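Local coordinates for protein kappa-carrageenase (Pseudoalteromonas carrageenovora, PDB 1DYP) that cleaves internal beta-1,4 linkages between galactose 4-sulfate and 3,6-anhydrogalactose in kappa-carrageenan, through a tunnel-shaped active site in its catalytic domain, at residues Glu62-Thr67 with Tyr80-Thr85; Arg92-Tyr97 with His222-Leu227; Leu229-Arg234 with Phe256-Glu261. The protein carries 1 engineered substitution. All blocks are in the same frame, centred on the assembly; numbering follows the deposited sequence.

Contact 1: Glu62-Thr67 with Tyr80-Thr85; sequences ESHQRT and YPLYYT
Leu82 packs against two basic side chains of the neighbouring strand, His64 and Arg66. Its CB meets the imidazole of His64 at CE1, 3.5 Å away, while its CD1 sits over one face of the Arg66 guanidinium, 3.4 Å from NE. Leucine suits the place because its chain lets CB meet the imidazole while the terminal CD1 reaches on to the guanidinium. The His64 ring reaches Leu82 because chi1 of 66° sets CG between the backbone N and the carbonyl carbon, folding the imidazole back toward the partner strand. There its rotation is fixed from several sides. ND1 gives a hydrogen bond of 2.9 Å to Glu62 O, nearly in the ring plane, and NE2 is bonded to Ser42 OG. Tyr84 O lies at the edge, 3.2 Å from CE1, and Thr85 CG2 makes a CH-pi contact over one face. Underneath is the antiparallel hairpin of strands 54-70 and 75-95, part of the family 16 beta sandwich. His64 with Leu82 and Arg66 with Tyr80 are its hydrogen-bonded pairs, and the bond from Leu82 N to His64 O, 2.8 Å, is straight (179°). Beyond them the register slips: Glu62 N bonds to Tyr83 O instead of pairing with Tyr84, consistent with a beta bulge. Glu62 nevertheless stays engaged through its extended side chain, whose OE1 comes within 2.7 Å of Thr85 OG1. That hydroxyl has a second acceptor in Asn47 OD1, while CG2 also lies against the Glu62 chain, so threonine offers a hydroxyl to the acceptors and a methyl to the ring.

Contact 2: Arg92-Tyr97 with His222-Leu227; sequences RATGNY and HRQMNL
Tyr97 and His222 meet edge to edge, with His222 CD2 near the phenol plane and Tyr97 OH near the imidazole plane, 2.9 Å from that carbon. Over one face of the phenol lies Asn96 OD1, offset toward the rim and itself accepting a bond from Tyr97 N. NE2 of His222, next to CD2 in the ring, is hydrogen-bonded to Lys201 O. The amides of Asn96 and Gln224 are turned 62° apart, and each finds a different partner; that of Asn226, with ND2 bonded to Ser91 O, lies against Thr94 CG2. Asn96 ND2 donates to His222 O across 3.0 Å, approaching from well above the carbonyl plane. Gln224, bent at chi2 (-66°), swings OE1 back to Thr94 OG1, which donates in the carbonyl plane onto a lone pair at 2.7 Å. Here the weakly bonded end of strand 75-95 pairs antiparallel with the start of strand 225-233, neighbours in the beta sandwich despite the 124 residues that separate the segments. Gly95 and Met225 form the hydrogen-bonded pair: Met225 N reaches Gly95 O at 2.8 Å, and Gly95 N returns a bond to Met225 O. Glycine readily takes the almost fully stretched backbone found at this point. Met225, a selenomethionine, curls at chi3 to bring CE within 3.9 Å of Asn96 CA, and it also packs on Ser136 and Ile138, the sequence neighbours of the nucleophile Glu137.

Contact 3: Leu229-Arg234 with Phe256-Glu261; sequences LSQGLR and FPTSME
Gln231 and Met260 lie alongside each other, pointing opposite ways, and theirs is the close-packed part of this contact. Gln231 OE1 lies 3.2 Å from Met260 CB, while the selenium of Met260, a selenomethionine, comes within 3.3 Å of Ser230 O. Both side chains are long enough to bridge two strands whose axes come no nearer than 8.0 Å. With CG anti to the backbone N (chi1 -177°), Gln231 extends straight at the opposite strand and carries its amide to Thr258. NE2 makes a weak bond of 3.1 Å to Thr258 O, its N-H...O angle only 132°, and NE2 has a stronger partner in Thr59 OG1. No backbone hydrogen bond joins the segments: strand 225-233 pairs with 75-95 and 113-120, strand 258-270 with 54-70 and 98-105. The contact is therefore packing between facing layers of the beta sandwich.

The two ends are looser. Leu229 CD2 and Met260 CE approach only to 4.4 Å, as do Leu233 CD1 and Phe256 CZ. Phe256 sits on the more open side, partly exposed, where its ring also meets that of Tyr84.

Away from the interface, Ser230 OG is hydrogen-bonded to Trp118 NE1, and Ser259 O is a ligand of a cadmium ion. Past the strand end, Arg234, important for substrate recognition, folds NH1 back onto Leu233 O (2.9 Å), and a long, weak ion pair links its NH2 to the proton donor Glu142. Cohesion between these segments probably comes chiefly from close packing, the buried Gln231 amide adding one weak bond across while its NE2 is held more strongly by Thr59.

In the fold
Contact 3 is the buried one, whereas contacts 1 and 2 are only partly buried, with polar and charged side chains along their margins. Strand 75-95 serves both of the latter, pairing with 54-70 near one end and with 225-233 near the other, the centres of contacts 1 and 2 lying about 30 Å apart. Strand 225-233 then runs on into contact 3, on the opposite side of the chain's centre from contact 2. The chemistry follows: neighbouring strands in contacts 1 and 2 exchange backbone hydrogen bonds, while contact 3 joins facing layers through side chains. Contacts 1 and 3 touch directly, Tyr84 CD1 lying 3.4 Å from Leu233 CD2.

Contact 1: Glu62-Thr67 with Tyr80-Thr85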
loop_
_atom_site.group_PDB
_atom_site.type_symbol
_atom_site.label_atom_id
_atom_site.label_comp_id
_atom_site.label_asym_id
_atom_site.label_seq_id
_atom_site.Cartn_x
_atom_site.Cartn_y
_atom_site.Cartn_z
ATOM N N GLU A 62 -12.629 1.873 -16.750
ATOM C CA GLU A 62 -14.033 2.110 -16.463
ATOM C C GLU A 62 -14.302 3.584 -16.232
ATOM O O GLU A 62 -13.980 4.127 -15.176
ATOM C CB GLU A 62 -14.457 1.296 -15.235
ATOM C CG GLU A 62 -15.808 1.682 -14.674
ATOM C CD GLU A 62 -16.363 0.661 -13.700
ATOM O OE1 GLU A 62 -15.580 -0.118 -13.114
ATOM O OE2 GLU A 62 -17.598 0.651 -13.518
ATOM N N SER A 63 -14.886 4.231 -17.234
ATOM C CA SER A 63 -15.200 5.643 -17.128
ATOM C C SER A 63 -16.271 5.870 -16.081
ATOM O O SER A 63 -17.213 5.092 -15.961
ATOM C CB SER A 63 -15.683 6.185 -18.469
ATOM O OG SER A 63 -14.654 6.101 -19.435
ATOM N N HIS A 64 -16.110 6.940 -15.319
ATOM C CA HIS A 64 -17.065 7.293 -14.285
ATOM C C HIS A 64 -16.700 8.678 -13.792
ATOM O O HIS A 64 -15.734 9.282 -14.261
ATOM C CB HIS A 64 -17.004 6.290 -13.124
ATOM C CG HIS A 64 -15.712 6.308 -12.363
ATOM N ND1 HIS A 64 -14.532 5.818 -12.881
ATOM C CD2 HIS A 64 -15.422 6.743 -11.115
ATOM C CE1 HIS A 64 -13.571 5.949 -11.983
ATOM N NE2 HIS A 64 -14.084 6.507 -10.901
ATOM N N GLN A 65 -17.485 9.189 -12.856
ATOM C CA GLN A 65 -17.208 10.495 -12.292
ATOM C C GLN A 65 -17.413 10.439 -10.797
ATOM O O GLN A 65 -18.123 9.572 -10.286
ATOM C CB GLN A 65 -18.126 11.567 -12.894
ATOM C CG GLN A 65 -19.617 11.294 -12.737
ATOM C CD GLN A 65 -20.117 11.418 -11.306
ATOM O OE1 GLN A 65 -21.073 10.740 -10.913
ATOM N NE2 GLN A 65 -19.492 12.294 -10.524
ATOM N N ARG A 66 -16.760 11.359 -10.101
ATOM C CA ARG A 66 -16.892 11.472 -8.660
ATOM C C ARG A 66 -16.290 12.799 -8.255
ATOM O O ARG A 66 -15.577 13.428 -9.040
ATOM C CB ARG A 66 -16.167 10.333 -7.928
ATOM C CG ARG A 66 -14.642 10.317 -8.044
ATOM C CD ARG A 66 -14.069 9.452 -6.922
ATOM N NE ARG A 66 -12.646 9.135 -7.057
ATOM C CZ ARG A 66 -11.645 9.974 -6.805
ATOM N NH1 ARG A 66 -11.888 11.215 -6.398
ATOM N NH2 ARG A 66 -10.390 9.559 -6.932
ATOM N N THR A 67 -16.600 13.248 -7.044
ATOM C CA THR A 67 -16.023 14.495 -6.580
ATOM C C THR A 67 -14.527 14.226 -6.504
ATOM O O THR A 67 -14.095 13.166 -6.047
ATOM C CB THR A 67 -16.579 14.901 -5.207
ATOM O OG1 THR A 67 -17.929 15.354 -5.363
ATOM C CG2 THR A 67 -15.760 16.025 -4.612
ATOM N N TYR A 80 -16.129 14.993 -11.558
ATOM C CA TYR A 80 -14.828 14.927 -12.211
ATOM C C TYR A 80 -14.679 13.591 -12.927
ATOM O O TYR A 80 -14.794 12.529 -12.313
ATOM C CB TYR A 80 -13.722 15.102 -11.170
ATOM C CG TYR A 80 -12.350 15.320 -11.753
ATOM C CD1 TYR A 80 -11.519 14.244 -12.055
ATOM C CD2 TYR A 80 -11.876 16.609 -11.994
ATOM C CE1 TYR A 80 -10.241 14.446 -12.584
ATOM C CE2 TYR A 80 -10.607 16.824 -12.522
ATOM C CZ TYR A 80 -9.795 15.739 -12.812
ATOM O OH TYR A 80 -8.539 15.952 -13.323
ATOM N N PRO A 81 -14.426 13.626 -14.243
ATOM C CA PRO A 81 -14.274 12.382 -15.000
ATOM C C PRO A 81 -12.983 11.618 -14.727
ATOM O O PRO A 81 -11.889 12.181 -14.771
ATOM C CB PRO A 81 -14.374 12.848 -16.450
ATOM C CG PRO A 81 -13.778 14.215 -16.395
ATOM C CD PRO A 81 -14.375 14.797 -15.138
ATOM N N LEU A 82 -13.134 10.331 -14.424
ATOM C CA LEU A 82 -12.003 9.447 -14.186
ATOM C C LEU A 82 -12.166 8.286 -15.152
ATOM O O LEU A 82 -13.255 8.065 -15.687
ATOM C CB LEU A 82 -11.965 8.972 -12.734
ATOM C CG LEU A 82 -11.668 10.108 -11.743
ATOM C CD1 LEU A 82 -11.632 9.561 -10.325
ATOM C CD2 LEU A 82 -10.332 10.772 -12.096
ATOM N N TYR A 83 -11.102 7.523 -15.362
ATOM C CA TYR A 83 -11.154 6.470 -16.366
ATOM C C TYR A 83 -10.898 5.035 -15.934
ATOM O O TYR A 83 -11.075 4.108 -16.729
ATOM C CB TYR A 83 -10.187 6.861 -17.482
ATOM C CG TYR A 83 -10.334 8.318 -17.851
ATOM C CD1 TYR A 83 -11.417 8.759 -18.606
ATOM C CD2 TYR A 83 -9.433 9.275 -17.373
ATOM C CE1 TYR A 83 -11.605 10.112 -18.873
ATOM C CE2 TYR A 83 -9.612 10.628 -17.633
ATOM C CZ TYR A 83 -10.702 11.040 -18.382
ATOM O OH TYR A 83 -10.889 12.382 -18.635
ATOM N N TYR A 84 -10.492 4.848 -14.684
ATOM C CA TYR A 84 -10.213 3.511 -14.181
ATOM C C TYR A 84 -10.749 3.298 -12.775
ATOM O O TYR A 84 -10.835 4.235 -11.982
ATOM C CB TYR A 84 -8.700 3.243 -14.156
ATOM C CG TYR A 84 -8.019 3.373 -15.490
ATOM C CD1 TYR A 84 -7.633 4.622 -15.979
ATOM C CD2 TYR A 84 -7.790 2.251 -16.284
ATOM C CE1 TYR A 84 -7.034 4.749 -17.231
ATOM C CE2 TYR A 84 -7.196 2.367 -17.537
ATOM C CZ TYR A 84 -6.822 3.618 -18.004
ATOM O OH TYR A 84 -6.247 3.738 -19.251
ATOM N N THR A 85 -11.123 2.059 -12.477
ATOM C CA THR A 85 -11.585 1.702 -11.141
ATOM C C THR A 85 -10.633 0.599 -10.708
ATOM O O THR A 85 -10.014 -0.055 -11.548
ATOM C CB THR A 85 -13.037 1.170 -11.122
ATOM O OG1 THR A 85 -13.164 0.047 -12.003
ATOM C CG2 THR A 85 -14.009 2.273 -11.529
#

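Contact 2: Arg92-Tyr97 with His222-Leu227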
loop_
_atom_site.group_PDB
_atom_site.type_symbol
_atom_site.label_atom_id
_atom_site.label_comp_id
_atom_site.label_asym_id
_atom_site.label_seq_id
_atom_site.Cartn_x
_atom_site.Cartn_y
_atom_site.Cartn_z
ATOM N N ARG A 92 -10.199 -3.572 8.850
ATOM C CA ARG A 92 -10.952 -2.675 9.707
ATOM C C ARG A 92 -10.160 -2.480 10.995
ATOM O O ARG A 92 -10.187 -1.405 11.596
ATOM C CB ARG A 92 -12.341 -3.251 9.986
ATOM C CG ARG A 92 -13.194 -3.351 8.724
ATOM C CD ARG A 92 -14.585 -3.887 9.015
ATOM N NE ARG A 92 -15.310 -4.217 7.789
ATOM C CZ ARG A 92 -15.786 -3.323 6.927
ATOM N NH1 ARG A 92 -15.622 -2.026 7.149
ATOM N NH2 ARG A 92 -16.426 -3.728 5.839
ATOM N N ALA A 93 -9.438 -3.520 11.401
ATOM C CA ALA A 93 -8.613 -3.458 12.602
ATOM C C ALA A 93 -7.334 -2.681 12.307
ATOM O O ALA A 93 -6.884 -2.614 11.161
ATOM C CB ALA A 93 -8.271 -4.863 13.073
ATOM N N THR A 94 -6.749 -2.099 13.348
ATOM C CA THR A 94 -5.524 -1.328 13.196
ATOM C C THR A 94 -4.435 -1.858 14.112
ATOM O O THR A 94 -4.691 -2.658 15.011
ATOM C CB THR A 94 -5.734 0.162 13.545
ATOM O OG1 THR A 94 -6.024 0.286 14.943
ATOM C CG2 THR A 94 -6.877 0.751 12.733
ATOM N N GLY A 95 -3.212 -1.401 13.869
ATOM C CA GLY A 95 -2.089 -1.808 14.688
ATOM C C GLY A 95 -0.833 -1.100 14.223
ATOM O O GLY A 95 -0.892 -0.224 13.357
ATOM N N ASN A 96 0.300 -1.459 14.812
ATOM C CA ASN A 96 1.564 -0.861 14.414
ATOM C C ASN A 96 2.709 -1.862 14.446
ATOM O O ASN A 96 3.143 -2.340 13.402
ATOM C CB ASN A 96 1.907 0.376 15.269
ATOM C CG ASN A 96 1.595 0.197 16.747
ATOM O OD1 ASN A 96 1.655 -0.905 17.287
ATOM N ND2 ASN A 96 1.277 1.305 17.413
ATOM N N TYR A 97 3.187 -2.198 15.636
ATOM C CA TYR A 97 4.300 -3.129 15.757
ATOM C C TYR A 97 3.915 -4.566 15.442
ATOM O O TYR A 97 2.812 -5.017 15.759
ATOM C CB TYR A 97 4.895 -3.039 17.163
ATOM C CG TYR A 97 5.023 -1.612 17.631
ATOM C CD1 TYR A 97 5.608 -0.645 16.816
ATOM C CD2 TYR A 97 4.496 -1.211 18.857
ATOM C CE1 TYR A 97 5.657 0.691 17.202
ATOM C CE2 TYR A 97 4.541 0.124 19.255
ATOM C CZ TYR A 97 5.118 1.068 18.421
ATOM O OH TYR A 97 5.130 2.395 18.784
ATOM N N HIS A 222 4.396 5.221 14.540
ATOM C CA HIS A 222 3.904 4.580 15.755
ATOM C C HIS A 222 2.386 4.687 15.876
ATOM O O HIS A 222 1.792 4.190 16.837
ATOM C CB HIS A 222 4.559 5.203 16.993
ATOM C CG HIS A 222 6.055 5.173 16.965
ATOM N ND1 HIS A 222 6.810 6.217 16.476
ATOM C CD2 HIS A 222 6.934 4.213 17.337
ATOM C CE1 HIS A 222 8.091 5.901 16.548
ATOM N NE2 HIS A 222 8.194 4.690 17.065
ATOM N N ARG A 223 1.758 5.342 14.905
ATOM C CA ARG A 223 0.309 5.493 14.913
ATOM C C ARG A 223 -0.377 4.188 14.535
ATOM O O ARG A 223 0.255 3.268 14.013
ATOM C CB ARG A 223 -0.124 6.589 13.935
ATOM C CG ARG A 223 0.185 7.999 14.403
ATOM C CD ARG A 223 -0.191 9.027 13.351
ATOM N NE ARG A 223 -1.615 9.002 13.022
ATOM C CZ ARG A 223 -2.583 9.452 13.814
ATOM N NH1 ARG A 223 -2.294 9.971 15.001
ATOM N NH2 ARG A 223 -3.846 9.394 13.411
ATOM N N GLN A 224 -1.675 4.116 14.816
ATOM C CA GLN A 224 -2.480 2.949 14.491
ATOM C C GLN A 224 -2.734 2.977 12.991
ATOM O O GLN A 224 -3.254 3.962 12.462
ATOM C CB GLN A 224 -3.807 3.010 15.246
ATOM C CG GLN A 224 -3.683 2.763 16.736
ATOM C CD GLN A 224 -3.247 1.349 17.037
ATOM O OE1 GLN A 224 -3.814 0.390 16.510
ATOM N NE2 GLN A 224 -2.236 1.206 17.885
HETATM N N MSE A 225 -2.376 1.896 12.309
HETATM C CA MSE A 225 -2.535 1.835 10.864
HETATM C C MSE A 225 -3.340 0.631 10.395
HETATM O O MSE A 225 -3.238 -0.456 10.962
HETATM C CB MSE A 225 -1.152 1.820 10.208
HETATM C CG MSE A 225 -0.282 3.004 10.620
HETATM SE SE MSE A 225 1.574 2.858 10.080
HETATM C CE MSE A 225 2.202 1.789 11.557
ATOM N N ASN A 226 -4.149 0.847 9.360
ATOM C CA ASN A 226 -4.966 -0.213 8.773
ATOM C C ASN A 226 -4.151 -0.925 7.708
ATOM O O ASN A 226 -3.596 -0.285 6.818
ATOM C CB ASN A 226 -6.234 0.358 8.127
ATOM C CG ASN A 226 -7.124 1.066 9.121
ATOM O OD1 ASN A 226 -6.849 2.201 9.522
ATOM N ND2 ASN A 226 -8.193 0.395 9.538
ATOM N N LEU A 227 -4.085 -2.250 7.801
ATOM C CA LEU A 227 -3.327 -3.048 6.843
ATOM C C LEU A 227 -4.091 -3.083 5.527
ATOM O O LEU A 227 -5.267 -3.446 5.490
ATOM C CB LEU A 227 -3.130 -4.458 7.381
ATOM C CG LEU A 227 -2.080 -5.280 6.638
ATOM C CD1 LEU A 227 -0.733 -4.554 6.658
ATOM C CD2 LEU A 227 -1.973 -6.644 7.303
#

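Contact 3: Leu229-Arg234 with Phe256-Glu261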
loop_
_atom_site.group_PDB
_atom_site.type_symbol
_atom_site.label_atom_id
_atom_site.label_comp_id
_atom_site.label_asym_id
_atom_site.label_seq_id
_atom_site.Cartn_x
_atom_site.Cartn_y
_atom_site.Cartn_z
ATOM N N LEU A 229 -4.186 -3.893 1.092
ATOM C CA LEU A 229 -3.728 -4.513 -0.145
ATOM C C LEU A 229 -4.532 -3.757 -1.198
ATOM O O LEU A 229 -5.757 -3.672 -1.108
ATOM C CB LEU A 229 -4.076 -6.003 -0.169
ATOM C CG LEU A 229 -3.259 -6.874 0.791
ATOM C CD1 LEU A 229 -3.993 -8.175 1.083
ATOM C CD2 LEU A 229 -1.888 -7.138 0.184
ATOM N N SER A 230 -3.856 -3.174 -2.178
ATOM C CA SER A 230 -4.574 -2.418 -3.193
ATOM C C SER A 230 -3.731 -2.250 -4.433
ATOM O O SER A 230 -2.521 -2.429 -4.397
ATOM C CB SER A 230 -4.944 -1.033 -2.654
ATOM O OG SER A 230 -3.778 -0.286 -2.343
ATOM N N GLN A 231 -4.381 -1.910 -5.537
ATOM C CA GLN A 231 -3.660 -1.694 -6.778
ATOM C C GLN A 231 -3.985 -0.297 -7.282
ATOM O O GLN A 231 -5.145 0.035 -7.525
ATOM C CB GLN A 231 -4.042 -2.749 -7.814
ATOM C CG GLN A 231 -3.262 -2.621 -9.107
ATOM C CD GLN A 231 -3.267 -3.898 -9.912
ATOM O OE1 GLN A 231 -2.499 -4.822 -9.635
ATOM N NE2 GLN A 231 -4.142 -3.965 -10.907
ATOM N N GLY A 232 -2.952 0.525 -7.418
ATOM C CA GLY A 232 -3.158 1.884 -7.879
ATOM C C GLY A 232 -2.788 2.082 -9.334
ATOM O O GLY A 232 -2.151 1.230 -9.948
ATOM N N LEU A 233 -3.191 3.222 -9.879
ATOM C CA LEU A 233 -2.912 3.566 -11.267
ATOM C C LEU A 233 -1.611 4.367 -11.324
ATOM O O LEU A 233 -1.286 5.110 -10.390
ATOM C CB LEU A 233 -4.069 4.396 -11.830
ATOM C CG LEU A 233 -4.222 4.489 -13.347
ATOM C CD1 LEU A 233 -4.583 3.119 -13.933
ATOM C CD2 LEU A 233 -5.311 5.508 -13.668
ATOM N N ARG A 234 -0.874 4.220 -12.422
ATOM C CA ARG A 234 0.397 4.917 -12.597
ATOM C C ARG A 234 0.598 5.331 -14.048
ATOM O O ARG A 234 -0.250 5.070 -14.904
ATOM C CB ARG A 234 1.558 4.005 -12.176
ATOM C CG ARG A 234 1.552 3.599 -10.707
ATOM C CD ARG A 234 1.837 4.791 -9.800
ATOM N NE ARG A 234 2.053 4.400 -8.406
ATOM C CZ ARG A 234 1.090 4.268 -7.500
ATOM N NH1 ARG A 234 -0.174 4.493 -7.830
ATOM N NH2 ARG A 234 1.399 3.923 -6.254
ATOM N N PHE A 256 -5.887 -3.878 -20.007
ATOM C CA PHE A 256 -6.879 -3.936 -18.940
ATOM C C PHE A 256 -8.023 -4.851 -19.350
ATOM O O PHE A 256 -8.352 -4.952 -20.528
ATOM C CB PHE A 256 -7.422 -2.539 -18.622
ATOM C CG PHE A 256 -6.386 -1.605 -18.076
ATOM C CD1 PHE A 256 -5.560 -0.883 -18.931
ATOM C CD2 PHE A 256 -6.200 -1.486 -16.704
ATOM C CE1 PHE A 256 -4.559 -0.058 -18.425
ATOM C CE2 PHE A 256 -5.201 -0.666 -16.187
ATOM C CZ PHE A 256 -4.380 0.049 -17.048
ATOM N N PRO A 257 -8.644 -5.534 -18.381
ATOM C CA PRO A 257 -8.319 -5.482 -16.952
ATOM C C PRO A 257 -7.006 -6.181 -16.628
ATOM O O PRO A 257 -6.545 -7.047 -17.377
ATOM C CB PRO A 257 -9.506 -6.187 -16.310
ATOM C CG PRO A 257 -9.831 -7.240 -17.326
ATOM C CD PRO A 257 -9.757 -6.467 -18.629
ATOM N N THR A 258 -6.402 -5.785 -15.514
ATOM C CA THR A 258 -5.161 -6.394 -15.059
ATOM C C THR A 258 -5.323 -6.507 -13.549
ATOM O O THR A 258 -5.904 -5.628 -12.913
ATOM C CB THR A 258 -3.933 -5.547 -15.461
ATOM O OG1 THR A 258 -2.745 -6.311 -15.239
ATOM C CG2 THR A 258 -3.875 -4.252 -14.671
ATOM N N SER A 259 -4.803 -7.582 -12.969
ATOM C CA SER A 259 -4.965 -7.785 -11.539
ATOM C C SER A 259 -3.765 -8.356 -10.810
ATOM O O SER A 259 -2.972 -9.112 -11.370
ATOM C CB SER A 259 -6.158 -8.705 -11.301
ATOM O OG SER A 259 -5.975 -9.926 -11.997
HETATM N N MSE A 260 -3.656 -7.986 -9.541
HETATM C CA MSE A 260 -2.590 -8.464 -8.689
HETATM C C MSE A 260 -3.322 -9.546 -7.900
HETATM O O MSE A 260 -4.543 -9.469 -7.715
HETATM C CB MSE A 260 -2.124 -7.362 -7.735
HETATM C CG MSE A 260 -3.200 -6.921 -6.751
HETATM SE SE MSE A 260 -2.648 -5.528 -5.526
HETATM C CE MSE A 260 -1.743 -6.583 -4.203
ATOM N N GLU A 261 -2.591 -10.557 -7.450
ATOM C CA GLU A 261 -3.201 -11.626 -6.677
ATOM C C GLU A 261 -2.464 -11.785 -5.357
ATOM O O GLU A 261 -1.237 -11.688 -5.305
ATOM C CB GLU A 261 -3.159 -12.943 -7.451
ATOM C CG GLU A 261 -3.804 -12.880 -8.826
ATOM C CD GLU A 261 -4.002 -14.254 -9.431
ATOM O OE1 GLU A 261 -3.077 -15.086 -9.325
ATOM O OE2 GLU A 261 -5.077 -14.500 -10.015
#